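Local coordinates for protein putative carbohydrate-active enzyme (PDB 5WH8) that probably hydrolyses O-glycosidic bonds of cellulose through its glycoside hydrolase family 5 domain, one part of a longer multi-modular cellulase, at residues Phe238-Ala243 with Asp252-Trp257; Tyr120-Ala125 with Glu165-Val170. One frame throughout, in Å; residues are numbered along the deposited sequence.

Overall arrangement
Both contacts lie in the (beta/alpha)8 barrel of the family 5 domain, on opposite sides of the chain's centre, with about 19 Å between their nearest atoms. Interaction 1 is buried and joins strand 233-239 to helix 251-263, two elements of one beta-alpha-beta unit, close together in sequence. Interaction 2 is only partly buried and joins two helices of the outer layer, 122-135 and 157-172, which are further apart in the chain. Neither pair of segments is linked by a hydrogen bond. The strand-to-helix contact relies on a cysteine sulfur beside an aromatic ring, whereas the helix-to-helix contact is purely aliphatic, with one leucine methyl meeting alanine and valine.

Interaction 1. Residues Phe238-Ala243 with Asp252-Trp257; sequences FGTTQA and DECNTW. With EDO (1,2-ethanediol), chain L.
C254 of helix 251-263 meets F238 and T240, at the end of strand 233-239, through its sulfur. The sulfur-aromatic contact is the closer: SG lies 3.8 Å from F238 CE2 and 5.0 Å from the centroid of the ring. Its direction is oblique, 68° off the ring normal; after CE2 the next ring atom is CD2, 4.2 Å from C254 SG. The CA-CB bond of F238 points toward the helix, and CG sits between the backbone N and the carbonyl carbon (chi1 76°), with the CE2 side of the ring at the sulfur. F210 and W268 meet the same ring, and I303 of helix 298-307 also packs on it.

The methyl-sulfur contact is looser. T240 CG2 approaches the same sulfur at 4.2 Å, while the OG1 branch of T240 is hydrogen-bonded to S299 OG. The methyl thus serves the helix contact and the hydroxyl a different neighbour.

In the loop after the strand, T241 OG1 donates to Q242 O at 2.8 Å, 21° out of the carbonyl plane. Beyond it, A243 O takes a weak bond from O1 of an ethanediol, 3.4 Å away, probably picked up from the crystallisation liquor.

Strand and helix belong to one beta-alpha-beta unit of the barrel. With a sulfur, a ring and a methyl as its touching groups, this buried join depends on van der Waals and sulfur-aromatic attraction, without a hydrogen bond between the two segments.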
loop_
_atom_site.group_PDB
_atom_site.type_symbol
_atom_site.label_atom_id
_atom_site.label_comp_id
_atom_site.label_asym_id
_atom_site.label_seq_id
_atom_site.Cartn_x
_atom_site.Cartn_y
_atom_site.Cartn_z
ATOM N N PHE A 238 1.819 -7.929 1.394
ATOM C CA PHE A 238 2.156 -9.260 1.861
ATOM C C PHE A 238 1.700 -10.283 0.834
ATOM O O PHE A 238 0.820 -10.013 0.012
ATOM C CB PHE A 238 1.511 -9.587 3.219
ATOM C CG PHE A 238 0.034 -9.910 3.098
ATOM C CD1 PHE A 238 -0.885 -8.873 3.040
ATOM C CD2 PHE A 238 -0.436 -11.216 3.011
ATOM C CE1 PHE A 238 -2.237 -9.122 2.888
ATOM C CE2 PHE A 238 -1.785 -11.467 2.831
ATOM C CZ PHE A 238 -2.688 -10.412 2.800
ATOM N N GLY A 239 2.275 -11.475 0.934
ATOM C CA GLY A 239 1.912 -12.580 0.059
ATOM C C GLY A 239 1.653 -13.869 0.806
ATOM O O GLY A 239 2.031 -14.046 1.971
ATOM N N THR A 240 1.009 -14.791 0.104
ATOM C CA THR A 240 0.680 -16.106 0.636
ATOM C C THR A 240 1.746 -17.143 0.281
ATOM O O THR A 240 1.627 -18.308 0.631
ATOM C CB THR A 240 -0.666 -16.577 0.077
ATOM O OG1 THR A 240 -0.561 -16.583 -1.356
ATOM C CG2 THR A 240 -1.793 -15.666 0.501
ATOM N N THR A 241 2.745 -16.706 -0.469
ATOM C CA THR A 241 3.826 -17.543 -0.977
ATOM C C THR A 241 5.127 -17.233 -0.233
ATOM O O THR A 241 5.162 -16.390 0.678
ATOM C CB THR A 241 4.025 -17.275 -2.475
ATOM O OG1 THR A 241 4.294 -15.874 -2.631
ATOM C CG2 THR A 241 2.803 -17.650 -3.274
ATOM N N GLN A 242 6.212 -17.900 -0.620
ATOM C CA GLN A 242 7.534 -17.393 -0.313
ATOM C C GLN A 242 7.752 -16.016 -0.977
ATOM O O GLN A 242 7.012 -15.603 -1.890
ATOM C CB GLN A 242 8.607 -18.391 -0.769
ATOM C CG GLN A 242 8.538 -19.727 -0.030
ATOM C CD GLN A 242 9.662 -20.652 -0.407
ATOM O OE1 GLN A 242 9.432 -21.754 -0.947
ATOM N NE2 GLN A 242 10.875 -20.246 -0.125
ATOM N N ALA A 243 8.780 -15.311 -0.517
ATOM C CA ALA A 243 9.008 -13.933 -0.933
ATOM C C ALA A 243 9.226 -13.680 -2.437
ATOM O O ALA A 243 9.073 -12.551 -2.894
ATOM C CB ALA A 243 10.185 -13.371 -0.147
ATOM N N ASP A 252 -1.903 -21.706 6.219
ATOM C CA ASP A 252 -1.928 -21.850 7.687
ATOM C C ASP A 252 -1.089 -20.739 8.343
ATOM O O ASP A 252 -1.531 -20.097 9.312
ATOM C CB ASP A 252 -1.420 -23.232 8.114
ATOM C CG ASP A 252 -2.379 -24.357 7.744
ATOM O OD1 ASP A 252 -3.607 -24.180 7.880
ATOM O OD2 ASP A 252 -1.896 -25.429 7.327
ATOM N N GLU A 253 0.103 -20.481 7.808
ATOM C CA GLU A 253 0.953 -19.426 8.355
ATOM C C GLU A 253 0.316 -18.059 8.057
ATOM O O GLU A 253 0.358 -17.143 8.895
ATOM C CB GLU A 253 2.393 -19.504 7.809
ATOM C CG GLU A 253 3.356 -18.441 8.386
ATOM C CD GLU A 253 3.645 -18.627 9.875
ATOM O OE1 GLU A 253 3.586 -19.785 10.369
ATOM O OE2 GLU A 253 3.950 -17.615 10.544
ATOM N N CYS A 254 -0.303 -17.901 6.889
ATOM C CA CYS A 254 -0.984 -16.636 6.612
ATOM C C CYS A 254 -2.148 -16.428 7.589
ATOM O O CYS A 254 -2.399 -15.306 8.005
ATOM C CB CYS A 254 -1.469 -16.563 5.163
ATOM S SG CYS A 254 -1.773 -14.863 4.605
ATOM N N ASN A 255 -2.848 -17.500 7.959
ATOM C CA ASN A 255 -3.925 -17.360 8.960
ATOM C C ASN A 255 -3.372 -16.849 10.297
ATOM O O ASN A 255 -3.980 -16.001 10.946
ATOM C CB ASN A 255 -4.660 -18.690 9.158
ATOM C CG ASN A 255 -5.655 -19.000 8.038
ATOM O OD1 ASN A 255 -6.074 -18.120 7.293
ATOM N ND2 ASN A 255 -6.072 -20.265 7.951
ATOM N N THR A 256 -2.211 -17.349 10.697
ATOM C CA THR A 256 -1.542 -16.854 11.902
ATOM C C THR A 256 -1.250 -15.361 11.804
ATOM O O THR A 256 -1.569 -14.609 12.729
ATOM C CB THR A 256 -0.239 -17.631 12.173
ATOM O OG1 THR A 256 -0.560 -19.015 12.378
ATOM C CG2 THR A 256 0.509 -17.107 13.387
ATOM N N TRP A 257 -0.676 -14.933 10.679
ATOM C CA TRP A 257 -0.446 -13.525 10.431
ATOM C C TRP A 257 -1.751 -12.724 10.446
ATOM O O TRP A 257 -1.765 -11.608 10.960
ATOM C CB TRP A 257 0.253 -13.322 9.092
ATOM C CG TRP A 257 1.754 -13.438 9.123
ATOM C CD1 TRP A 257 2.516 -14.494 8.687
ATOM C CD2 TRP A 257 2.689 -12.432 9.550
ATOM N NE1 TRP A 257 3.846 -14.205 8.819
ATOM C CE2 TRP A 257 3.986 -12.956 9.354
ATOM C CE3 TRP A 257 2.560 -11.146 10.070
ATOM C CZ2 TRP A 257 5.137 -12.236 9.674
ATOM C CZ3 TRP A 257 3.701 -10.438 10.388
ATOM C CH2 TRP A 257 4.973 -10.980 10.183
HETATM C C1 EDO L . 6.984 -8.940 -4.508
HETATM O O1 EDO L . 7.152 -10.360 -4.692
HETATM C C2 EDO L . 8.150 -8.250 -5.198
HETATM O O2 EDO L . 8.550 -7.100 -4.415
#

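Interaction 2. Residues Tyr120-Ala125 with Glu165-Val170; sequences YTLDDA and EAVIPV
L122 overlaps A166 and V167 with a single branch: its CD2 methyl faces two successive residues of helix 157-172. The closer approach is to V167, where L122 CD2 comes within 3.8 Å of V167 CG2. The two side chains cross at a slant. A166 adds its lone methyl on the neighbouring position, with its CB 4.1 Å from L122 CD2. Each of the three side chains leaves its backbone toward the opposite helix. L122 holds CG anti to its carbonyl carbon and beside the backbone N (chi1 -83°), and from there its CD2 branch meets the facing helix.

The leucine sits in the first turn of helix 122-135, just after T121 at the N-cap position. T121 O accepts from both D124 N, at 3.1 Å, and A125 N, at 2.8 Å, closing the first turn. The T121 hydroxyl makes no capping bond and is instead hydrogen-bonded to P118 O and W108 NE1. On the facing helix, the run of backbone bonds is interrupted at P169, whose N cannot donate, and the helix kinks there.

The packing continues beyond these segments with aromatic and aliphatic residues: Y163 touches L122 and A125, while I126 and W129 pack against V167. Such apolar packing between consecutive outer helices is characteristic of the (beta/alpha)8 barrel, here joining the helices that follow its third and fourth strands, 103-109 and 142-145.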
loop_
_atom_site.group_PDB
_atom_site.type_symbol
_atom_site.label_atom_id
_atom_site.label_comp_id
_atom_site.label_asym_id
_atom_site.label_seq_id
_atom_site.Cartn_x
_atom_site.Cartn_y
_atom_site.Cartn_z
ATOM N N TYR A 120 19.008 7.050 -3.884
ATOM C CA TYR A 120 19.529 7.030 -5.242
ATOM C C TYR A 120 18.432 7.250 -6.280
ATOM O O TYR A 120 18.716 7.213 -7.487
ATOM C CB TYR A 120 20.265 5.712 -5.501
ATOM C CG TYR A 120 21.496 5.518 -4.642
ATOM C CD1 TYR A 120 22.059 6.575 -3.909
ATOM C CD2 TYR A 120 22.102 4.275 -4.554
ATOM C CE1 TYR A 120 23.187 6.376 -3.118
ATOM C CE2 TYR A 120 23.232 4.080 -3.772
ATOM C CZ TYR A 120 23.759 5.124 -3.058
ATOM O OH TYR A 120 24.888 4.914 -2.273
ATOM N N THR A 121 17.195 7.484 -5.817
ATOM C CA THR A 121 16.098 7.863 -6.707
ATOM C C THR A 121 15.638 9.318 -6.525
ATOM O O THR A 121 14.665 9.729 -7.168
ATOM C CB THR A 121 14.851 6.959 -6.509
ATOM O OG1 THR A 121 14.199 7.291 -5.271
ATOM C CG2 THR A 121 15.238 5.493 -6.527
ATOM N N LEU A 122 16.351 10.107 -5.713
ATOM C CA LEU A 122 15.867 11.435 -5.323
ATOM C C LEU A 122 15.742 12.436 -6.471
ATOM O O LEU A 122 14.883 13.329 -6.403
ATOM C CB LEU A 122 16.770 12.041 -4.230
ATOM C CG LEU A 122 16.451 11.571 -2.814
ATOM C CD1 LEU A 122 17.561 11.933 -1.842
ATOM C CD2 LEU A 122 15.142 12.159 -2.345
ATOM N N ASP A 123 16.579 12.315 -7.503
ATOM C CA ASP A 123 16.478 13.235 -8.641
ATOM C C ASP A 123 15.092 13.176 -9.280
ATOM O O ASP A 123 14.642 14.168 -9.855
ATOM C CB ASP A 123 17.535 12.938 -9.706
ATOM C CG ASP A 123 18.940 13.303 -9.267
ATOM O OD1 ASP A 123 19.094 14.168 -8.379
ATOM O OD2 ASP A 123 19.891 12.736 -9.842
ATOM N N ASP A 124 14.430 12.012 -9.210
ATOM C CA ASP A 124 13.050 11.869 -9.686
ATOM C C ASP A 124 12.014 11.868 -8.561
ATOM O O ASP A 124 10.882 12.318 -8.763
ATOM C CB ASP A 124 12.913 10.586 -10.508
ATOM C CG ASP A 124 13.631 10.681 -11.812
ATOM O OD1 ASP A 124 13.398 11.683 -12.530
ATOM O OD2 ASP A 124 14.474 9.814 -12.069
ATOM N N ALA A 125 12.391 11.378 -7.383
ATOM C CA ALA A 125 11.438 11.270 -6.275
ATOM C C ALA A 125 10.978 12.637 -5.750
ATOM O O ALA A 125 9.824 12.823 -5.378
ATOM C CB ALA A 125 12.042 10.463 -5.140
ATOM N N GLU A 165 13.614 12.510 5.363
ATOM C CA GLU A 165 13.748 13.905 5.772
ATOM C C GLU A 165 13.981 14.832 4.563
ATOM O O GLU A 165 13.835 16.058 4.687
ATOM C CB GLU A 165 14.854 14.015 6.831
ATOM C CG GLU A 165 14.400 13.424 8.168
ATOM C CD GLU A 165 15.470 13.337 9.239
ATOM O OE1 GLU A 165 16.670 13.516 8.936
ATOM O OE2 GLU A 165 15.092 13.058 10.397
ATOM N N ALA A 166 14.304 14.256 3.402
ATOM C CA ALA A 166 14.355 15.001 2.125
ATOM C C ALA A 166 12.978 15.104 1.462
ATOM O O ALA A 166 12.583 16.170 0.971
ATOM C CB ALA A 166 15.365 14.341 1.150
ATOM N N VAL A 167 12.245 14.000 1.441
ATOM C CA VAL A 167 10.959 13.951 0.740
ATOM C C VAL A 167 9.774 14.498 1.559
ATOM O O VAL A 167 8.884 15.136 1.000
ATOM C CB VAL A 167 10.655 12.472 0.282
ATOM C CG1 VAL A 167 9.238 12.313 -0.201
ATOM C CG2 VAL A 167 11.668 12.026 -0.803
ATOM N N ILE A 168 9.717 14.231 2.862
ATOM C CA ILE A 168 8.528 14.595 3.629
ATOM C C ILE A 168 8.313 16.118 3.653
ATOM O O ILE A 168 7.175 16.566 3.517
ATOM C CB ILE A 168 8.570 14.002 5.052
ATOM C CG1 ILE A 168 8.355 12.473 4.948
ATOM C CG2 ILE A 168 7.500 14.640 5.959
ATOM C CD1 ILE A 168 8.493 11.746 6.255
ATOM N N PRO A 169 9.389 16.918 3.792
ATOM C CA PRO A 169 9.120 18.368 3.736
ATOM C C PRO A 169 8.548 18.846 2.395
ATOM O O PRO A 169 7.796 19.829 2.348
ATOM C CB PRO A 169 10.504 18.986 3.994
ATOM C CG PRO A 169 11.224 17.945 4.807
ATOM C CD PRO A 169 10.774 16.627 4.194
ATOM N N VAL A 170 8.916 18.174 1.317
ATOM C CA VAL A 170 8.415 18.503 -0.016
ATOM C C VAL A 170 6.925 18.176 -0.108
ATOM O O VAL A 170 6.143 18.920 -0.706
ATOM C CB VAL A 170 9.205 17.745 -1.093
ATOM C CG1 VAL A 170 8.573 17.897 -2.464
ATOM C CG2 VAL A 170 10.665 18.218 -1.115
#